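4-alpha-glucanotransferase (Aquifex aeolicus, PDB 1TZ7) belongs to the amylomaltase family, whose members are built on a beta/alpha barrel with a core of parallel strands. Local coordinates at residues G25-V30 against I454-D459; F58-V63 against S222-L227. All coordinates share one frame; numbering follows the deposited sequence.

Interaction 1 (G25-V30 against I454-D459); sequences GILLHV and IIQMQD
Gly25, Ile26 and Leu27 pair in parallel with Ile454, Ile455 and Gln456, the two short strands running 4.4 Å apart at their closest with 35° between their directions. Ile455 N reaches Gly25 O at 2.9 Å, and the Ile455 carbonyl accepts Leu27 N. One step on, Met457 N, already in the helix that follows Gln456 at its N-cap, bonds to Leu27 O at 3.2 Å. That same oxygen also accepts a water proton; the water donates its other one to Gln458 OE1 at 2.7 Å, so Leu27 O is held by the first helical N-H and, through water, by Gln458.

On the face carrying Ile454, Leu27 and Gln456, the CG2 methyl of Ile454 presses on Leu27 CB at 3.8 Å. Its other branch bends at chi2 (-85°) to lay CD1 over Gly25 CA, 3.8 Å away. Leu27 and Gln456 extend side by side. At the helix start, the Met457 side chain packs on Ile26 and Leu28: its SD lies 4.0 Å from Ile26 CG2, while its CB meets Leu28 CD1. Ile26 and Ile455 point to the other face, against helices 44-56 and 437-447 respectively. A first strand joined this way to the last marks the closure of a (beta/alpha)8 barrel.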
loop_
_atom_site.group_PDB
_atom_site.type_symbol
_atom_site.label_atom_id
_atom_site.label_comp_id
_atom_site.label_asym_id
_atom_site.label_seq_id
_atom_site.Cartn_x
_atom_site.Cartn_y
_atom_site.Cartn_z
ATOM N N GLY A 25 -11.864 -6.736 9.787
ATOM C CA GLY A 25 -11.378 -5.435 9.381
ATOM C C GLY A 25 -11.948 -4.976 8.070
ATOM O O GLY A 25 -12.659 -5.720 7.392
ATOM N N ILE A 26 -11.638 -3.736 7.709
ATOM C CA ILE A 26 -12.045 -3.184 6.442
ATOM C C ILE A 26 -10.818 -2.767 5.641
ATOM O O ILE A 26 -9.878 -2.195 6.185
ATOM C CB ILE A 26 -12.988 -1.970 6.661
ATOM C CG1 ILE A 26 -14.337 -2.444 7.227
ATOM C CG2 ILE A 26 -13.199 -1.207 5.342
ATOM C CD1 ILE A 26 -15.330 -1.327 7.482
ATOM N N LEU A 27 -10.831 -3.075 4.343
ATOM C CA LEU A 27 -9.816 -2.585 3.422
ATOM C C LEU A 27 -10.294 -1.275 2.784
ATOM O O LEU A 27 -11.260 -1.258 2.018
ATOM C CB LEU A 27 -9.517 -3.643 2.346
ATOM C CG LEU A 27 -8.674 -3.214 1.129
ATOM C CD1 LEU A 27 -7.375 -2.584 1.555
ATOM C CD2 LEU A 27 -8.418 -4.419 0.222
ATOM N N LEU A 28 -9.618 -0.187 3.122
ATOM C CA LEU A 28 -9.984 1.139 2.635
ATOM C C LEU A 28 -8.759 2.043 2.623
ATOM O O LEU A 28 -8.187 2.334 3.666
ATOM C CB LEU A 28 -11.066 1.755 3.531
ATOM C CG LEU A 28 -11.512 3.173 3.150
ATOM C CD1 LEU A 28 -12.355 3.144 1.880
ATOM C CD2 LEU A 28 -12.285 3.816 4.293
ATOM N N HIS A 29 -8.360 2.479 1.440
ATOM C CA HIS A 29 -7.232 3.392 1.302
ATOM C C HIS A 29 -7.623 4.795 1.726
ATOM O O HIS A 29 -8.782 5.204 1.588
ATOM C CB HIS A 29 -6.752 3.408 -0.137
ATOM C CG HIS A 29 -5.418 4.062 -0.336
ATOM N ND1 HIS A 29 -4.295 3.706 0.380
ATOM C CD2 HIS A 29 -5.023 5.033 -1.194
ATOM C CE1 HIS A 29 -3.270 4.436 -0.026
ATOM N NE2 HIS A 29 -3.686 5.249 -0.977
ATOM N N VAL A 30 -6.649 5.531 2.239
ATOM C CA VAL A 30 -6.884 6.876 2.747
ATOM C C VAL A 30 -7.550 7.770 1.688
ATOM O O VAL A 30 -8.400 8.583 2.013
ATOM C CB VAL A 30 -5.555 7.530 3.232
ATOM C CG1 VAL A 30 -5.788 8.962 3.669
ATOM C CG2 VAL A 30 -4.939 6.709 4.388
ATOM N N ILE A 454 -11.219 -9.739 6.317
ATOM C CA ILE A 454 -11.198 -8.358 5.831
ATOM C C ILE A 454 -12.208 -8.169 4.717
ATOM O O ILE A 454 -12.203 -8.902 3.732
ATOM C CB ILE A 454 -9.782 -7.979 5.333
ATOM C CG1 ILE A 454 -8.740 -8.202 6.445
ATOM C CG2 ILE A 454 -9.754 -6.514 4.846
ATOM C CD1 ILE A 454 -8.601 -7.048 7.402
ATOM N N ILE A 455 -13.083 -7.182 4.886
ATOM C CA ILE A 455 -14.064 -6.816 3.865
ATOM C C ILE A 455 -13.589 -5.558 3.144
ATOM O O ILE A 455 -13.316 -4.553 3.779
ATOM C CB ILE A 455 -15.435 -6.535 4.530
ATOM C CG1 ILE A 455 -15.853 -7.710 5.427
ATOM C CG2 ILE A 455 -16.499 -6.266 3.477
ATOM C CD1 ILE A 455 -16.939 -7.359 6.420
ATOM N N GLN A 456 -13.505 -5.609 1.815
ATOM C CA GLN A 456 -13.279 -4.390 1.046
ATOM C C GLN A 456 -14.488 -3.471 1.187
ATOM O O GLN A 456 -15.624 -3.923 1.140
ATOM C CB GLN A 456 -13.002 -4.693 -0.441
ATOM C CG GLN A 456 -12.182 -3.582 -1.127
ATOM C CD GLN A 456 -11.927 -3.824 -2.616
ATOM O OE1 GLN A 456 -11.189 -3.064 -3.250
ATOM N NE2 GLN A 456 -12.534 -4.866 -3.170
ATOM N N MET A 457 -14.230 -2.182 1.366
ATOM C CA MET A 457 -15.290 -1.229 1.689
ATOM C C MET A 457 -16.384 -1.258 0.627
ATOM O O MET A 457 -17.559 -1.168 0.945
ATOM C CB MET A 457 -14.720 0.186 1.819
ATOM C CG MET A 457 -15.733 1.220 2.292
ATOM S SD MET A 457 -16.297 0.907 3.985
ATOM C CE MET A 457 -17.102 2.448 4.356
ATOM N N GLN A 458 -15.979 -1.400 -0.638
ATOM C CA GLN A 458 -16.925 -1.420 -1.764
ATOM C C GLN A 458 -17.937 -2.562 -1.635
ATOM O O GLN A 458 -19.080 -2.443 -2.088
ATOM C CB GLN A 458 -16.168 -1.561 -3.097
ATOM C CG GLN A 458 -15.350 -0.336 -3.487
ATOM C CD GLN A 458 -13.885 -0.464 -3.101
ATOM O OE1 GLN A 458 -13.569 -0.860 -1.985
ATOM N NE2 GLN A 458 -12.995 -0.134 -4.024
ATOM N N ASP A 459 -17.510 -3.670 -1.034
ATOM C CA ASP A 459 -18.396 -4.815 -0.799
ATOM C C ASP A 459 -19.392 -4.519 0.322
ATOM O O ASP A 459 -20.569 -4.877 0.232
ATOM C CB ASP A 459 -17.579 -6.062 -0.452
ATOM C CG ASP A 459 -16.707 -6.531 -1.605
ATOM O OD1 ASP A 459 -16.996 -6.164 -2.768
ATOM O OD2 ASP A 459 -15.714 -7.267 -1.444
HETATM O O HOH W 1 -11.588 0.160 -0.424
#

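Interaction 2 (F58-V63 against S222-L227); sequences FSLWQV and SIVGDL
Leu60, Trp61 and Gln62 run parallel to Ser222, Ile223 and Val224, stitched by four backbone bonds that start with Ser222 N to Ser59 O at 2.8 Å and end with Val63 N to Val224 O at 3.0 Å. Packing is tight from the middle bridge onward, through Val224. Gln62 stretches across Val224 because chi1 (-171°) swings CG away from the backbone N, bringing NE2 3.7 Å from Val224 CG1; that nitrogen bonds the hydroxyl of Tyr400. On the opposite face, Ile223 CG1 runs alongside the Trp61 ring, 4.2 Å from CE3, while Val63 CG1 sits over one face of that indole, offset toward the rim, and helix 192-218 packs against both Trp61 and Ile223.

Both ends are wetter. Leu60 CD2 touches Ser222 CB at 3.9 Å, but Ser222 is partly exposed, and its OG meets a water at 2.6 Å that bonds Ser59 O weakly. Beyond Val224, another water probably bridges Val63 O and Asp226 OD1, which Tyr78 OH also bonds. Main-chain bonds therefore hold the register, Gln62, Val224, Trp61 and Ile223 pack by apolar contact on the two faces, and Gln62 NE2 is bonded to Tyr400 and Ser222 OG to water.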
loop_
_atom_site.group_PDB
_atom_site.type_symbol
_atom_site.label_atom_id
_atom_site.label_comp_id
_atom_site.label_asym_id
_atom_site.label_seq_id
_atom_site.Cartn_x
_atom_site.Cartn_y
_atom_site.Cartn_z
ATOM N N PHE A 58 -15.041 -3.792 14.644
ATOM C CA PHE A 58 -13.871 -4.109 13.821
ATOM C C PHE A 58 -12.595 -3.865 14.608
ATOM O O PHE A 58 -12.548 -2.983 15.468
ATOM C CB PHE A 58 -13.845 -3.243 12.557
ATOM C CG PHE A 58 -14.836 -3.660 11.505
ATOM C CD1 PHE A 58 -14.627 -4.808 10.750
ATOM C CD2 PHE A 58 -15.963 -2.892 11.251
ATOM C CE1 PHE A 58 -15.534 -5.190 9.768
ATOM C CE2 PHE A 58 -16.874 -3.271 10.268
ATOM C CZ PHE A 58 -16.654 -4.423 9.528
ATOM N N SER A 59 -11.553 -4.647 14.304
ATOM C CA SER A 59 -10.249 -4.504 14.970
ATOM C C SER A 59 -9.113 -4.204 13.982
ATOM O O SER A 59 -7.977 -3.981 14.394
ATOM C CB SER A 59 -9.904 -5.775 15.729
ATOM O OG SER A 59 -10.881 -6.085 16.690
ATOM N N LEU A 60 -9.416 -4.211 12.686
ATOM C CA LEU A 60 -8.372 -4.082 11.661
ATOM C C LEU A 60 -8.744 -3.052 10.609
ATOM O O LEU A 60 -9.893 -2.958 10.201
ATOM C CB LEU A 60 -8.109 -5.433 10.980
ATOM C CG LEU A 60 -7.629 -6.571 11.875
ATOM C CD1 LEU A 60 -7.746 -7.892 11.143
ATOM C CD2 LEU A 60 -6.202 -6.330 12.326
ATOM N N TRP A 61 -7.749 -2.288 10.176
ATOM C CA TRP A 61 -7.890 -1.381 9.059
ATOM C C TRP A 61 -6.719 -1.586 8.102
ATOM O O TRP A 61 -5.564 -1.414 8.485
ATOM C CB TRP A 61 -7.901 0.067 9.561
ATOM C CG TRP A 61 -7.943 1.092 8.472
ATOM C CD1 TRP A 61 -8.474 0.943 7.216
ATOM C CD2 TRP A 61 -7.439 2.429 8.534
ATOM N NE1 TRP A 61 -8.331 2.106 6.497
ATOM C CE2 TRP A 61 -7.698 3.038 7.282
ATOM C CE3 TRP A 61 -6.792 3.186 9.526
ATOM C CZ2 TRP A 61 -7.330 4.358 6.998
ATOM C CZ3 TRP A 61 -6.430 4.497 9.238
ATOM C CH2 TRP A 61 -6.700 5.066 7.985
ATOM N N GLN A 62 -7.015 -1.960 6.861
ATOM C CA GLN A 62 -5.967 -2.128 5.856
ATOM C C GLN A 62 -5.950 -0.976 4.872
ATOM O O GLN A 62 -6.970 -0.634 4.278
ATOM C CB GLN A 62 -6.113 -3.457 5.107
ATOM C CG GLN A 62 -4.904 -3.763 4.191
ATOM C CD GLN A 62 -4.890 -5.189 3.650
ATOM O OE1 GLN A 62 -4.498 -5.415 2.508
ATOM N NE2 GLN A 62 -5.304 -6.137 4.462
ATOM N N VAL A 63 -4.776 -0.379 4.711
ATOM C CA VAL A 63 -4.568 0.671 3.743
ATOM C C VAL A 63 -3.605 0.189 2.667
ATOM O O VAL A 63 -2.958 -0.845 2.819
ATOM C CB VAL A 63 -3.983 1.951 4.413
ATOM C CG1 VAL A 63 -5.020 2.607 5.313
ATOM C CG2 VAL A 63 -2.707 1.620 5.210
ATOM N N SER A 222 -5.776 -2.298 14.904
ATOM C CA SER A 222 -4.450 -2.470 14.326
ATOM C C SER A 222 -4.492 -2.120 12.847
ATOM O O SER A 222 -5.447 -2.462 12.145
ATOM C CB SER A 222 -3.970 -3.921 14.500
ATOM O OG SER A 222 -3.810 -4.258 15.858
ATOM N N ILE A 223 -3.459 -1.441 12.373
ATOM C CA ILE A 223 -3.418 -1.001 11.003
ATOM C C ILE A 223 -2.518 -1.899 10.181
ATOM O O ILE A 223 -1.343 -2.102 10.508
ATOM C CB ILE A 223 -2.950 0.476 10.910
ATOM C CG1 ILE A 223 -3.814 1.361 11.820
ATOM C CG2 ILE A 223 -3.038 0.963 9.461
ATOM C CD1 ILE A 223 -3.326 2.805 11.943
ATOM N N VAL A 224 -3.081 -2.448 9.113
ATOM C CA VAL A 224 -2.331 -3.229 8.160
ATOM C C VAL A 224 -1.852 -2.326 7.026
ATOM O O VAL A 224 -2.648 -1.811 6.253
ATOM C CB VAL A 224 -3.193 -4.376 7.579
ATOM C CG1 VAL A 224 -2.379 -5.229 6.621
ATOM C CG2 VAL A 224 -3.776 -5.230 8.705
ATOM N N GLY A 225 -0.547 -2.135 6.950
ATOM C CA GLY A 225 0.053 -1.391 5.877
ATOM C C GLY A 225 0.613 -2.303 4.820
ATOM O O GLY A 225 0.583 -3.519 4.957
ATOM N N ASP A 226 1.131 -1.708 3.763
ATOM C CA ASP A 226 1.421 -2.428 2.542
ATOM C C ASP A 226 2.815 -2.062 2.049
ATOM O O ASP A 226 3.110 -0.889 1.813
ATOM C CB ASP A 226 0.382 -2.081 1.478
ATOM C CG ASP A 226 0.355 -3.078 0.337
ATOM O OD1 ASP A 226 -0.722 -3.236 -0.289
ATOM O OD2 ASP A 226 1.355 -3.748 -0.011
ATOM N N LEU A 227 3.669 -3.071 1.906
ATOM C CA LEU A 227 5.053 -2.868 1.461
ATOM C C LEU A 227 5.232 -3.418 0.062
ATOM O O LEU A 227 5.264 -4.631 -0.128
ATOM C CB LEU A 227 6.026 -3.581 2.408
ATOM C CG LEU A 227 6.649 -2.721 3.499
ATOM C CD1 LEU A 227 5.620 -2.399 4.561
ATOM C CD2 LEU A 227 7.858 -3.426 4.109
HETATM O O HOH W 2 -6.060 -4.915 16.934
HETATM O O HOH W 3 -2.876 -3.274 1.036
#

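From the N terminus, the chain lays down strand 23-27 and, after helix 44-56, strand 60-62 beside it. Interaction 2 comes next, closing a largely helical excursion of 158 residues when strand 222-227 docks on the far edge of 60-62. Interaction 1 waits until strand 452-456 returns to 23-27, closing a loop of 423 residues that contains all of interaction 2. The result is four adjacent parallel strands, in the order 452-456, 23-27, 60-62 and 222-227. The two contacts meet where 23-27 borders 60-62: Leu28 N and O bond to Gln62 O and Trp61 NE1, joining the barrel's closing seam to its early strands.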